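Hypothetical protein AF2198 (Archaeoglobus fulgidus, PDB 1OI0) probably acts as a zinc-dependent metallopeptidase of the JAB1/MPN family, whose relatives remove ubiquitin from proteins. Local coordinates at residues S20-E25 with V97-D102. Sequence-based numbering, arbitrary orientation.
Sequences SAHPDE and VCYPYD. With 144 (tris-hydroxymethyl-methyl-ammonium), chain F.
Of the CA atoms, those of H22 and Y99 come nearest, 8.4 Å apart, and no backbone hydrogen bond joins the segments; side chains and a water span the gap. Each segment ends a regular element and then turns through a cis peptide bond, before P23 in one and before P100 in the other: 20-25 leaves helix 8-21 at H22, and D24 N donates a hydrogen bond to A21 O; 97-102 leaves strand 93-98, and Y101 N donates one to C98 O at 2.8 Å.

H22, Y99 and Y101 form an aromatic cluster. With CG anti to the backbone N (chi1 -166°), the H22 ring swings across the gap, Y99 CE1 over one face and P23 CB over the opposite one. H22 NE2 comes 3.8 Å from Y99 CD1, while the two ring planes are inclined at 34°. The buried Y101 approaches from another direction, its ring plane turned 72° from that of H22 and its CE2 3.9 Å from H22 CB. Y99 CA sits over a face of the Y101 ring. Imidazole suits this place because it combines a flat surface with a polar nitrogen: NE2 also makes a weak hydrogen bond to P73 O. With an alanine in place of H22, CD1 and CE1 of Y99 would probably lose the ring they rest against, and P73 O its weak partner.

Tyrosine suits position 101 because its ring fills buried space against A18 and S71 while its hydroxyl meets a water, 2.8 Å from OH, that donates to D24 O. Just beyond, E25 OE2 accepts a 2.6 Å hydrogen bond from O3 of the bound tris-hydroxymethyl-methyl-ammonium. Through its water, Y101 OH thus ties D24 to the loop after strand 93-98, consistent with helping to position E25 in the pocket.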
# COMPACT_ATOMS: atom_id res chain seq x y z
N SER A 20 -9.77 -4.21 -9.86
CA SER A 20 -10.79 -5.25 -9.71
C SER A 20 -11.76 -4.93 -8.58
O SER A 20 -12.93 -5.29 -8.64
CB SER A 20 -10.12 -6.60 -9.43
OG SER A 20 -9.33 -7.00 -10.53
N ALA A 21 -11.27 -4.24 -7.55
CA ALA A 21 -12.11 -3.88 -6.41
C ALA A 21 -13.02 -2.67 -6.66
O ALA A 21 -14.10 -2.58 -6.07
CB ALA A 21 -11.22 -3.63 -5.18
N HIS A 22 -12.58 -1.75 -7.52
CA HIS A 22 -13.35 -0.54 -7.80
C HIS A 22 -14.84 -0.83 -7.93
O HIS A 22 -15.23 -1.78 -8.60
CB HIS A 22 -12.83 0.13 -9.08
CG HIS A 22 -13.32 1.54 -9.26
ND1 HIS A 22 -14.42 1.85 -10.03
CD2 HIS A 22 -12.87 2.71 -8.75
CE1 HIS A 22 -14.62 3.16 -9.98
NE2 HIS A 22 -13.70 3.70 -9.21
N PRO A 23 -15.70 0.02 -7.33
CA PRO A 23 -15.40 1.22 -6.54
C PRO A 23 -15.15 1.00 -5.05
O PRO A 23 -15.09 1.96 -4.29
CB PRO A 23 -16.63 2.08 -6.78
CG PRO A 23 -17.72 1.05 -6.68
CD PRO A 23 -17.16 -0.13 -7.49
N ASP A 24 -15.04 -0.26 -4.64
CA ASP A 24 -14.77 -0.53 -3.23
C ASP A 24 -13.30 -0.26 -2.96
O ASP A 24 -12.49 -0.15 -3.89
CB ASP A 24 -15.08 -1.99 -2.88
CG ASP A 24 -16.56 -2.30 -2.95
OD1 ASP A 24 -17.37 -1.39 -2.67
OD2 ASP A 24 -16.91 -3.46 -3.26
N GLU A 25 -12.95 -0.15 -1.69
CA GLU A 25 -11.56 0.08 -1.31
C GLU A 25 -10.86 -1.22 -0.99
O GLU A 25 -11.16 -1.88 0.00
CB GLU A 25 -11.48 1.04 -0.13
CG GLU A 25 -11.91 2.45 -0.49
CD GLU A 25 -11.65 3.45 0.62
OE1 GLU A 25 -10.87 3.14 1.54
OE2 GLU A 25 -12.21 4.56 0.54
N VAL A 97 -3.27 3.74 -3.21
CA VAL A 97 -3.32 3.75 -4.67
C VAL A 97 -4.67 4.40 -4.96
O VAL A 97 -5.59 4.30 -4.15
CB VAL A 97 -3.23 2.33 -5.29
CG1 VAL A 97 -1.93 1.67 -4.87
CG2 VAL A 97 -4.41 1.49 -4.86
N CYS A 98 -4.79 5.06 -6.10
CA CYS A 98 -6.02 5.76 -6.41
C CYS A 98 -6.41 5.66 -7.88
O CYS A 98 -5.57 5.36 -8.73
CB CYS A 98 -5.86 7.23 -6.02
SG CYS A 98 -4.30 7.94 -6.66
N TYR A 99 -7.68 5.91 -8.16
CA TYR A 99 -8.20 5.88 -9.52
C TYR A 99 -7.35 6.86 -10.34
O TYR A 99 -6.97 7.92 -9.85
CB TYR A 99 -9.65 6.35 -9.50
CG TYR A 99 -10.33 6.28 -10.85
CD1 TYR A 99 -10.82 5.06 -11.33
CD2 TYR A 99 -10.44 7.41 -11.65
CE1 TYR A 99 -11.40 4.98 -12.58
CE2 TYR A 99 -11.03 7.33 -12.91
CZ TYR A 99 -11.50 6.11 -13.37
OH TYR A 99 -12.06 6.02 -14.62
N PRO A 100 -7.07 6.54 -11.62
CA PRO A 100 -7.43 5.38 -12.44
C PRO A 100 -6.57 4.14 -12.24
O PRO A 100 -6.62 3.20 -13.04
CB PRO A 100 -7.31 5.93 -13.85
CG PRO A 100 -6.11 6.80 -13.73
CD PRO A 100 -6.37 7.55 -12.43
N TYR A 101 -5.75 4.14 -11.20
CA TYR A 101 -4.89 3.01 -10.87
C TYR A 101 -3.83 2.74 -11.93
O TYR A 101 -3.51 1.58 -12.21
CB TYR A 101 -5.73 1.75 -10.67
CG TYR A 101 -6.96 1.95 -9.83
CD1 TYR A 101 -6.87 2.30 -8.48
CD2 TYR A 101 -8.23 1.78 -10.38
CE1 TYR A 101 -8.02 2.48 -7.70
CE2 TYR A 101 -9.38 1.96 -9.62
CZ TYR A 101 -9.27 2.31 -8.29
OH TYR A 101 -10.41 2.47 -7.53
N ASP A 102 -3.28 3.80 -12.53
CA ASP A 102 -2.24 3.63 -13.53
C ASP A 102 -0.93 3.35 -12.80
O ASP A 102 -0.85 3.46 -11.57
CB ASP A 102 -2.10 4.88 -14.41
CG ASP A 102 -1.72 6.12 -13.63
OD1 ASP A 102 -0.65 6.12 -12.98
OD2 ASP A 102 -2.49 7.11 -13.66
C1 144 F . -9.62 8.21 2.92
N 144 F . -10.91 7.52 2.90
C2 144 F . -10.70 6.10 3.34
O2 144 F . -9.89 5.10 2.92
C3 144 F . -11.45 7.68 1.49
O3 144 F . -12.73 7.05 1.28
C4 144 F . -11.73 8.21 3.93
O4 144 F . -11.33 8.55 5.44
O HOH W 1 -10.73 1.86 -4.79